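Local coordinates for protein pectinesterase inhibitor 1 (Arabidopsis thaliana, PDB 1X91) that inhibits plant pectin methylesterase, an activity that requires the alpha-hairpin extension at its N-terminus, at residues A[18-23]-A[133-138]; A[47-52]-A[81-86]. The protein carries 1 engineered substitution. All blocks are in the same frame, centred on the assembly; numbering follows the deposited sequence. Where two conformers were deposited one is given.

Contact 1 of 2, residues A[18-23]-A[133-138]; sequences PSFCLK and SKTIKN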
ATOM      1  N   PRO A  18      -3.810  12.700   5.953  1.00 21.02           N
ATOM      2  CA  PRO A  18      -3.357  13.783   5.076  1.00 19.16           C
ATOM      3  C   PRO A  18      -1.904  14.165   5.347  1.00 18.00           C
ATOM      4  O   PRO A  18      -1.256  14.500   4.352  1.00 18.05           O
ATOM      5  CB  PRO A  18      -4.401  14.912   5.320  1.00 20.39           C
ATOM      6  CG  PRO A  18      -5.598  14.146   5.672  1.00 23.19           C
ATOM      7  CD  PRO A  18      -5.039  13.073   6.673  1.00 21.15           C
ATOM      8  N   SER A  19      -1.391  14.128   6.586  1.00 16.80           N
ATOM      9  CA  SER A  19       0.015  14.441   6.857  1.00 16.51           C
ATOM     10  C   SER A  19       0.909  13.541   6.006  1.00 15.89           C
ATOM     11  O   SER A  19       1.820  14.014   5.327  1.00 15.86           O
ATOM     12  CB  SER A  19       0.393  14.301   8.330  1.00 17.28           C
ATOM     13  OG  SER A  19      -0.346  15.250   9.108  1.00 19.23           O
ATOM     14  N   PHE A  20       0.645  12.244   6.054  1.00 15.88           N
ATOM     15  CA  PHE A  20       1.435  11.314   5.251  1.00 15.40           C
ATOM     16  C   PHE A  20       1.396  11.645   3.772  1.00 14.75           C
ATOM     17  O   PHE A  20       2.431  11.642   3.079  1.00 14.98           O
ATOM     18  CB  PHE A  20       0.991   9.870   5.480  1.00 15.56           C
ATOM     19  CG  PHE A  20       1.716   8.885   4.579  1.00 15.49           C
ATOM     20  CD1 PHE A  20       2.828   8.224   5.027  1.00 20.56           C
ATOM     21  CD2 PHE A  20       1.261   8.629   3.307  1.00 15.30           C
ATOM     22  CE1 PHE A  20       3.488   7.295   4.215  1.00 21.59           C
ATOM     23  CE2 PHE A  20       1.952   7.755   2.447  1.00 14.60           C
ATOM     24  CZ  PHE A  20       3.043   7.073   2.926  1.00 19.39           C
ATOM     25  N   CYS A  21       0.211  11.931   3.262  1.00 13.35           N
ATOM     26  CA  CYS A  21      -0.000  12.214   1.861  1.00 14.27           C
ATOM     27  C   CYS A  21       0.726  13.493   1.469  1.00 13.64           C
ATOM     28  O   CYS A  21       1.388  13.519   0.465  1.00 14.02           O
ATOM     29  CB  CYS A  21      -1.479  12.341   1.543  1.00 14.42           C
ATOM     30  SG  CYS A  21      -1.973  12.833  -0.089  1.00 16.80           S
ATOM     31  N   LEU A  22       0.629  14.533   2.295  1.00 14.51           N
ATOM     32  CA  LEU A  22       1.362  15.762   2.028  1.00 14.31           C
ATOM     33  C   LEU A  22       2.861  15.524   1.995  1.00 13.44           C
ATOM     34  O   LEU A  22       3.545  16.012   1.127  1.00 14.24           O
ATOM     35  CB  LEU A  22       1.010  16.838   3.066  1.00 13.90           C
ATOM     36  CG  LEU A  22      -0.441  17.315   3.016  1.00 14.17           C
ATOM     37  CD1 LEU A  22      -0.778  18.111   4.309  1.00 16.75           C
ATOM     38  CD2 LEU A  22      -0.791  18.160   1.758  1.00 13.12           C
ATOM     39  N   LYS A  23       3.379  14.763   2.944  1.00 14.16           N
ATOM     40  CA  LYS A  23       4.766  14.413   2.933  1.00 14.55           C
ATOM     41  C   LYS A  23       5.138  13.704   1.644  1.00 15.10           C
ATOM     42  O   LYS A  23       6.129  14.031   0.989  1.00 14.88           O
ATOM     43  CB  LYS A  23       5.087  13.566   4.154  1.00 14.43           C
ATOM     44  CG  LYS A  23       6.544  13.058   4.261  1.00 18.31           C
ATOM     45  CD  LYS A  23       6.764  12.131   5.448  1.00 22.82           C
ATOM     46  CE  LYS A  23       7.160  12.837   6.677  1.00 24.05           C
ATOM     47  NZ  LYS A  23       7.723  11.900   7.729  1.00 28.14           N
ATOM     48  N   SER A 133       3.050  -1.492   7.190  1.00 13.06           N
ATOM     49  CA  SER A 133       1.655  -1.804   6.909  1.00 13.35           C
ATOM     50  C   SER A 133       0.795  -0.562   6.902  1.00 13.08           C
ATOM     51  O   SER A 133      -0.045  -0.398   6.035  1.00 13.40           O
ATOM     52  CB  SER A 133       1.074  -2.821   7.886  1.00 15.01           C
ATOM     53  OG  SER A 133       1.683  -4.090   7.676  1.00 13.87           O
ATOM     54  N   LYS A 134       1.028   0.306   7.867  1.00 12.75           N
ATOM     55  CA  LYS A 134       0.351   1.597   7.874  1.00 13.04           C
ATOM     56  C   LYS A 134       0.728   2.422   6.635  1.00 13.42           C
ATOM     57  O   LYS A 134      -0.138   3.024   6.005  1.00 13.68           O
ATOM     58  CB  LYS A 134       0.688   2.382   9.148  1.00 13.66           C
ATOM     59  CG  LYS A 134       0.083   1.804  10.361  1.00 16.28           C
ATOM     60  CD  LYS A 134       0.471   2.621  11.608  1.00 20.62           C
ATOM     61  CE  LYS A 134      -0.129   2.034  12.860  1.00 23.33           C
ATOM     62  NZ  LYS A 134       0.260   2.882  14.027  1.00 27.73           N
ATOM     63  N   THR A 135       1.992   2.448   6.265  1.00 12.60           N
ATOM     64  CA  THR A 135       2.474   3.186   5.087  1.00 13.01           C
ATOM     65  C   THR A 135       1.810   2.646   3.830  1.00 12.43           C
ATOM     66  O   THR A 135       1.356   3.398   2.985  1.00 13.13           O
ATOM     67  CB  THR A 135       3.980   3.068   4.997  1.00 14.17           C
ATOM     68  OG1 THR A 135       4.527   3.876   6.070  1.00 16.47           O
ATOM     69  CG2 THR A 135       4.541   3.594   3.666  1.00 14.50           C
ATOM     70  N   ILE A 136       1.710   1.333   3.708  1.00 11.23           N
ATOM     71  CA  ILE A 136       1.094   0.773   2.510  1.00 10.95           C
ATOM     72  C   ILE A 136      -0.390   1.076   2.477  1.00 12.48           C
ATOM     73  O   ILE A 136      -0.919   1.370   1.412  1.00 10.57           O
ATOM     74  CB  ILE A 136       1.405  -0.749   2.404  1.00 10.97           C
ATOM     75  CG1 ILE A 136       2.860  -0.934   2.067  1.00 13.01           C
ATOM     76  CG2 ILE A 136       0.496  -1.468   1.390  1.00 11.58           C
ATOM     77  CD1 ILE A 136       3.416  -2.299   2.408  1.00 13.61           C
ATOM     78  N   LYS A 137      -1.078   1.009   3.615  1.00 13.39           N
ATOM     79  CA  LYS A 137      -2.459   1.357   3.658  1.00 12.83           C
ATOM     80  C   LYS A 137      -2.646   2.816   3.170  1.00 11.63           C
ATOM     81  O   LYS A 137      -3.556   3.097   2.376  1.00 10.91           O
ATOM     82  CB  LYS A 137      -2.976   1.142   5.074  1.00 14.79           C
ATOM     83  CG  LYS A 137      -4.366   1.517   5.270  1.00 18.17           C
ATOM     84  CD  LYS A 137      -4.822   0.962   6.662  1.00 19.79           C
ATOM     85  CE  LYS A 137      -6.167   1.460   6.947  1.00 21.33           C
ATOM     86  NZ  LYS A 137      -6.582   1.111   8.305  1.00 22.19           N
ATOM     87  N   ASN A 138      -1.793   3.697   3.654  1.00 11.37           N
ATOM     88  CA  ASN A 138      -1.871   5.122   3.273  1.00 10.94           C
ATOM     89  C   ASN A 138      -1.596   5.327   1.780  1.00 11.31           C
ATOM     90  O   ASN A 138      -2.305   6.103   1.091  1.00 11.52           O
ATOM     91  CB  ASN A 138      -0.873   5.908   4.113  1.00 11.65           C
ATOM     92  CG  ASN A 138      -1.313   6.031   5.566  1.00 14.50           C
ATOM     93  OD1 ASN A 138      -2.502   5.961   5.865  1.00 18.38           O
ATOM     94  ND2 ASN A 138      -0.334   6.171   6.471  1.00 16.42           N
TER
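F20 lies with one face of its ring against N138. The CB of N138 sits over that face, 3.9 Å from the ring centroid and 24° off its normal, a CH-pi contact offset from the centre toward CD2, where N138 CB comes within 3.6 Å of F20 CD2. N138 is turned with CG anti to the carbonyl carbon (chi1 -72°), which brings the amide over the same face, its ND2 above F20 CG at 3.9 Å, and the amide and ring planes are 43° apart. The far end of the phenyl group meets T135, whose methyl CG2 is 3.9 Å from F20 CZ and arrives obliquely. OG1 of T135 turns back to its own helix and hydrogen-bonds to the O of N131. F20 has CG anti to the backbone N, and the long, flat phenyl bridges the gap between two backbones whose nearest CA atoms, those of F20 and N138, are 7.3 Å apart; the CB of N138 and the methyl of T135 offer it apolar surface on otherwise polar side chains. Were F20 replaced by an alanine, those two groups would probably lose the ring that covers them, weakening the hold of the short helix. Helix 18-27 rests here on the outer side of helix 127-149, where F20 also touches L139 and I142, while the neighbouring C21 is tied to C12 by a disulfide.

Contact 2 of 2, residues A[47-52]-A[81-86]; sequences ARATQT and SAIGNL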
ATOM      1  N   ALA A  47       7.192  -1.293  -3.915  1.00 10.87           N
ATOM      2  CA  ALA A  47       8.542  -1.392  -3.270  1.00 11.21           C
ATOM      3  C   ALA A  47       8.363  -1.652  -1.783  1.00 12.89           C
ATOM      4  O   ALA A  47       9.031  -2.521  -1.238  1.00 12.52           O
ATOM      5  CB  ALA A  47       9.325  -0.112  -3.498  1.00 11.79           C
ATOM      6  N   ARG A  48       7.486  -0.929  -1.116  1.00 13.07           N
ATOM      7  CA  ARG A  48       7.228  -1.135   0.305  1.00 13.50           C
ATOM      8  C   ARG A  48       6.702  -2.535   0.642  1.00 14.18           C
ATOM      9  O   ARG A  48       7.108  -3.135   1.619  1.00 13.61           O
ATOM     10  CB  ARG A  48       6.260  -0.097   0.832  1.00 14.43           C
ATOM     11  CG  ARG A  48       6.788   1.259   0.863  1.00 20.24           C
ATOM     12  NE  ARG A  48       8.169   2.165   2.500  1.00 36.15           N
ATOM     13  CZ  ARG A  48       8.696   3.058   1.660  1.00 41.00           C
ATOM     14  N   ALA A  49       5.830  -3.069  -0.197  1.00 12.70           N
ATOM     15  CA  ALA A  49       5.225  -4.375   0.009  1.00 12.53           C
ATOM     16  C   ALA A  49       6.274  -5.431  -0.081  1.00 13.15           C
ATOM     17  O   ALA A  49       6.352  -6.344   0.761  1.00 14.95           O
ATOM     18  CB  ALA A  49       4.131  -4.603  -1.037  1.00 12.56           C
ATOM     19  N   THR A  50       7.125  -5.297  -1.081  0.50 12.84           N
ATOM     20  CA  THR A  50       8.193  -6.244  -1.306  0.50 14.12           C
ATOM     21  C   THR A  50       9.208  -6.215  -0.152  0.50 13.55           C
ATOM     22  O   THR A  50       9.660  -7.256   0.329  0.50 15.52           O
ATOM     23  CB  THR A  50       8.854  -5.926  -2.646  0.50 14.78           C
ATOM     24  OG1 THR A  50       7.883  -6.132  -3.676  0.50 18.58           O
ATOM     25  CG2 THR A  50       9.932  -6.945  -2.968  0.50 16.37           C
ATOM     26  N   GLN A  51       9.565  -5.030   0.298  1.00 14.27           N
ATOM     27  CA  GLN A  51      10.478  -4.906   1.447  1.00 14.46           C
ATOM     28  C   GLN A  51       9.857  -5.562   2.674  1.00 14.72           C
ATOM     29  O   GLN A  51      10.567  -6.188   3.494  1.00 15.76           O
ATOM     30  CB  GLN A  51      10.756  -3.446   1.723  1.00 14.55           C
ATOM     31  CG  GLN A  51      11.573  -2.716   0.636  1.00 18.23           C
ATOM     32  CD  GLN A  51      11.302  -1.208   0.576  1.00 19.70           C
ATOM     33  OE1 GLN A  51      10.728  -0.628   1.497  1.00 23.42           O
ATOM     34  NE2 GLN A  51      11.761  -0.566  -0.495  1.00 21.07           N
ATOM     35  N   THR A  52       8.557  -5.392   2.860  1.00 15.37           N
ATOM     36  CA  THR A  52       7.872  -5.883   4.054  1.00 14.44           C
ATOM     37  C   THR A  52       7.797  -7.380   4.049  1.00 14.67           C
ATOM     38  O   THR A  52       7.980  -8.018   5.113  1.00 14.92           O
ATOM     39  CB  THR A  52       6.450  -5.271   4.178  1.00 14.98           C
ATOM     40  OG1 THR A  52       6.576  -3.845   4.193  1.00 14.75           O
ATOM     41  CG2 THR A  52       5.850  -5.624   5.529  1.00 16.57           C
ATOM     42  N   SER A  81      -0.322 -11.937  -1.580  0.50 12.17           N
ATOM     43  CA  SER A  81      -1.548 -11.626  -2.309  0.50 11.90           C
ATOM     44  C   SER A  81      -1.567 -10.155  -2.668  0.50 12.23           C
ATOM     45  O   SER A  81      -1.943  -9.787  -3.784  0.50 11.51           O
ATOM     46  CB  SER A  81      -2.772 -11.991  -1.476  0.50 12.11           C
ATOM     47  OG  SER A  81      -2.925 -13.405  -1.427  0.50 14.89           O
ATOM     48  N   ALA A  82      -1.160  -9.305  -1.742  1.00 11.65           N
ATOM     49  CA  ALA A  82      -1.185  -7.879  -2.023  1.00 10.56           C
ATOM     50  C   ALA A  82      -0.239  -7.526  -3.159  1.00 11.42           C
ATOM     51  O   ALA A  82      -0.553  -6.696  -4.004  1.00 11.62           O
ATOM     52  CB  ALA A  82      -0.841  -7.083  -0.804  1.00 11.84           C
ATOM     53  N   ILE A  83       0.930  -8.150  -3.170  1.00 11.93           N
ATOM     54  CA  ILE A  83       1.892  -7.939  -4.225  1.00 12.08           C
ATOM     55  C   ILE A  83       1.307  -8.330  -5.572  1.00 11.83           C
ATOM     56  O   ILE A  83       1.487  -7.602  -6.530  1.00 10.59           O
ATOM     57  CB  ILE A  83       3.253  -8.679  -3.890  1.00 13.08           C
ATOM     58  CG1 ILE A  83       3.949  -7.871  -2.805  1.00 14.25           C
ATOM     59  CG2 ILE A  83       4.124  -8.811  -5.094  1.00 15.77           C
ATOM     60  CD1 ILE A  83       4.971  -8.666  -2.044  1.00 16.04           C
ATOM     61  N   GLY A  84       0.628  -9.474  -5.658  1.00 11.42           N
ATOM     62  CA  GLY A  84      -0.070  -9.844  -6.874  1.00 10.99           C
ATOM     63  C   GLY A  84      -1.127  -8.863  -7.292  1.00 12.37           C
ATOM     64  O   GLY A  84      -1.275  -8.577  -8.477  1.00 12.04           O
ATOM     65  N   ASN A  85      -1.866  -8.366  -6.300  1.00 10.94           N
ATOM     66  CA  ASN A  85      -2.911  -7.378  -6.568  1.00 11.18           C
ATOM     67  C   ASN A  85      -2.308  -6.111  -7.089  1.00 11.04           C
ATOM     68  O   ASN A  85      -2.863  -5.533  -8.037  1.00  9.90           O
ATOM     69  CB  ASN A  85      -3.816  -7.120  -5.354  1.00 12.06           C
ATOM     70  CG  ASN A  85      -4.737  -8.302  -5.089  1.00 15.66           C
ATOM     71  OD1 ASN A  85      -5.253  -8.880  -6.026  1.00 19.17           O
ATOM     72  ND2 ASN A  85      -4.948  -8.643  -3.832  1.00 19.52           N
ATOM     73  N   LEU A  86      -1.155  -5.695  -6.575  1.00  9.91           N
ATOM     74  CA  LEU A  86      -0.532  -4.464  -7.094  1.00  8.30           C
ATOM     75  C   LEU A  86       0.058  -4.659  -8.478  1.00 10.00           C
ATOM     76  O   LEU A  86       0.020  -3.751  -9.304  1.00 11.50           O
ATOM     77  CB  LEU A  86       0.516  -3.918  -6.118  1.00 10.01           C
ATOM     78  CG  LEU A  86      -0.012  -3.450  -4.784  1.00  9.37           C
ATOM     79  CD1 LEU A  86       1.168  -3.343  -3.776  1.00 10.99           C
ATOM     80  CD2 LEU A  86      -0.695  -2.102  -4.885  1.00 11.86           C
TER
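Segments 47-52 and 81-86 run antiparallel as helices, their axes 9.8 Å apart at closest approach with a signed crossing angle of -158°, and A49 and I83 form the nearest backbone pair, 6.5 Å between CA atoms. The small A49 suits this close approach to I83: its single methyl points at the other helix, and CG1 of I83 packs 3.7 Å from A49 CB. In I83, CG1 is anti to the carbonyl carbon (chi1 -74°), and the chain carries CD1 past the alanine onto the backbone of 47-52, 3.9 Å from A49 O and 4.1 Å from T50 CA. L86, one turn further along, adds a looser contact, its CD1 4.2 Å from A49 CB. T50 stands at the more exposed margin beside the end of I83; in one of its two conformers the hydroxyl hydrogen-bonds to the O of Q46. T52 anchors its hydroxyl within the helix: OG1 donates to R48 O over 2.7 Å, tilted 34° from the carbonyl plane, while T52 N reaches the same oxygen from the opposite face. That OG1 also hydrogen-bonds to N132 of helix 127-149. I83 extends its packing to Q46 and L53, whereas L86 reaches A108 of helix 98-119. Apolar packing between antiparallel neighbours in this way is characteristic of the four-helix bundle, the core fold of the pectin methylesterase inhibitor family.

In the fold
Contact 2 joins two consecutive long helices of the bundle, 34-62 and 66-94, and is partly buried; contact 1 is a surface contact that fastens the short helix 18-27 of the N-terminal region to the last helix, 127-149. Their centres are about 16 Å apart, yet they meet through I136, which turns from contact 1 into the bundle and packs on R48, A49 and T52. Neither contact has a hydrogen bond between its segments. The inner one relies on aliphatic side chains, with a small alanine suited to close helices, whereas the outer one uses an aromatic ring to reach across to an asparagine and a threonine, residues tolerant of a partly exposed setting.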